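Long-range contact in adenylyl-sulfate kinase 1, chloroplastic (Arabidopsis thaliana, PDB 3UIE), which phosphorylates the 3'-hydroxyl of adenosine 5'-phosphosulfate with ATP, yielding 3'-phosphoadenylyl sulfate, the activated sulfate of the plant: residues A[28-33]-A[127-132]. Numbering follows the deposited sequence.
Sequences IWVTGL and VFMDVP
Val30 and Val127 lie side by side on one face of a parallel sheet, with Ile28 and Met129 continuing the apolar row. CG2 of Ile28 touches CG2 of Val127 at 3.7 Å. Val30 has CG1 anti to its own N (chi1 -173°), and that methyl meets the bent Met129 chain, 3.7 Å from CG and 3.9 Å from SD. Leu41 of helix 38-51 covers Val127 and Met129 on this face.

The opposite face carries Trp29, Thr31 and Phe128. The Phe128 ring turns its edge to the backbone of 31-32, with Thr31 O near the ring plane and 3.7 Å from CD1. The polar ends reach toward substrate-binding residues: Trp29 NE1 bonds to Ser106 OG, the serine assigned by similarity as the phosphoserine intermediate, and Thr31 OG1 to Ile105 O.

Between the faces runs the backbone ladder of the central strand 26-31 and strand 124-129. Its three bonds are all nearly straight at the hydrogen. Val127 N reaches Trp29 O at 2.7 Å, tilted 29° from the carbonyl plane, whereas Thr31 N to Val127 O and Met129 N to Thr31 O arrive almost head-on to the carbonyl. The direct ladder ends there; the next link runs through a water, accepting from Leu33 N at 2.9 Å and donating to Met129 O at 2.7 Å.

Direct bonding thus gives way to a water bridge just where the P-loop begins. Gly32 and Leu33 belong to the ATP site, and Leu33 touches the bound nucleotide analogue. Lys38 NZ hydrogen-bonds to Gly32 O and weakly to Leu33 O, whose stronger partner is Ser36 OG. This chemistry is consistent with strand pairing setting where the phosphate-binding loop starts.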
# COMPACT_ATOMS: atom_id res chain seq x y z
N ILE A 28 -7.18 -6.30 9.15
CA ILE A 28 -8.20 -6.09 10.17
C ILE A 28 -9.09 -4.98 9.62
O ILE A 28 -8.70 -3.82 9.61
CB ILE A 28 -7.61 -5.66 11.52
CG1 ILE A 28 -6.45 -6.56 11.95
CG2 ILE A 28 -8.68 -5.61 12.61
CD1 ILE A 28 -6.71 -8.03 11.86
N TRP A 29 -10.27 -5.35 9.15
CA TRP A 29 -11.14 -4.41 8.47
C TRP A 29 -12.17 -3.84 9.44
O TRP A 29 -13.13 -4.54 9.81
CB TRP A 29 -11.82 -5.07 7.25
CG TRP A 29 -12.53 -4.06 6.42
CD1 TRP A 29 -13.75 -3.49 6.69
CD2 TRP A 29 -12.03 -3.42 5.24
NE1 TRP A 29 -14.05 -2.55 5.73
CE2 TRP A 29 -13.02 -2.48 4.84
CE3 TRP A 29 -10.87 -3.56 4.48
CZ2 TRP A 29 -12.86 -1.69 3.70
CZ3 TRP A 29 -10.72 -2.76 3.36
CH2 TRP A 29 -11.71 -1.84 2.98
N VAL A 30 -11.96 -2.60 9.87
CA VAL A 30 -12.85 -1.96 10.86
C VAL A 30 -13.88 -1.06 10.17
O VAL A 30 -13.52 -0.04 9.56
CB VAL A 30 -12.04 -1.12 11.88
CG1 VAL A 30 -12.95 -0.62 13.00
CG2 VAL A 30 -10.90 -1.93 12.45
N THR A 31 -15.15 -1.45 10.28
CA THR A 31 -16.25 -0.74 9.63
C THR A 31 -17.29 -0.24 10.65
O THR A 31 -17.45 -0.79 11.73
CB THR A 31 -16.92 -1.65 8.57
OG1 THR A 31 -18.01 -0.96 7.95
CG2 THR A 31 -17.44 -2.94 9.21
N GLY A 32 -17.98 0.85 10.31
CA GLY A 32 -19.01 1.36 11.19
C GLY A 32 -19.35 2.78 10.82
O GLY A 32 -18.62 3.42 10.06
N LEU A 33 -20.47 3.27 11.34
CA LEU A 33 -20.90 4.66 11.12
C LEU A 33 -19.82 5.65 11.48
O LEU A 33 -18.92 5.34 12.27
CB LEU A 33 -22.13 4.94 12.00
CG LEU A 33 -23.44 4.22 11.64
CD1 LEU A 33 -24.49 4.50 12.72
CD2 LEU A 33 -23.91 4.69 10.27
N VAL A 127 -14.25 -6.33 11.50
CA VAL A 127 -14.52 -5.84 12.84
C VAL A 127 -15.61 -4.77 12.77
O VAL A 127 -15.42 -3.75 12.12
CB VAL A 127 -13.24 -5.25 13.47
CG1 VAL A 127 -13.53 -4.65 14.84
CG2 VAL A 127 -12.15 -6.32 13.56
N PHE A 128 -16.77 -5.04 13.39
CA PHE A 128 -17.90 -4.13 13.31
C PHE A 128 -17.96 -3.29 14.57
O PHE A 128 -18.08 -3.82 15.68
CB PHE A 128 -19.21 -4.94 13.16
CG PHE A 128 -20.47 -4.10 13.07
CD1 PHE A 128 -20.46 -2.84 12.48
CD2 PHE A 128 -21.67 -4.58 13.58
CE1 PHE A 128 -21.63 -2.09 12.40
CE2 PHE A 128 -22.83 -3.83 13.51
CZ PHE A 128 -22.81 -2.57 12.92
N MET A 129 -17.89 -1.96 14.41
CA MET A 129 -18.15 -1.06 15.52
C MET A 129 -19.67 -0.90 15.67
O MET A 129 -20.29 -0.03 15.05
CB MET A 129 -17.49 0.30 15.29
CG MET A 129 -15.96 0.22 15.04
SD MET A 129 -15.08 -0.78 16.26
CE MET A 129 -15.21 0.27 17.71
N ASP A 130 -20.26 -1.77 16.48
CA ASP A 130 -21.70 -1.87 16.61
C ASP A 130 -22.24 -0.80 17.56
O ASP A 130 -22.68 -1.10 18.66
CB ASP A 130 -22.04 -3.27 17.14
CG ASP A 130 -23.54 -3.56 17.14
OD1 ASP A 130 -24.31 -2.79 16.54
OD2 ASP A 130 -23.92 -4.58 17.75
N VAL A 131 -22.20 0.45 17.11
CA VAL A 131 -22.64 1.59 17.89
C VAL A 131 -23.79 2.24 17.15
O VAL A 131 -23.65 2.64 16.00
CB VAL A 131 -21.50 2.61 18.06
CG1 VAL A 131 -21.94 3.79 18.93
CG2 VAL A 131 -20.26 1.92 18.65
N PRO A 132 -24.95 2.35 17.81
CA PRO A 132 -26.16 2.84 17.14
C PRO A 132 -26.03 4.28 16.65
O PRO A 132 -25.30 5.06 17.24
CB PRO A 132 -27.24 2.72 18.23
CG PRO A 132 -26.49 2.81 19.51
CD PRO A 132 -25.14 2.18 19.26
O HOH W 1 -21.67 1.57 13.29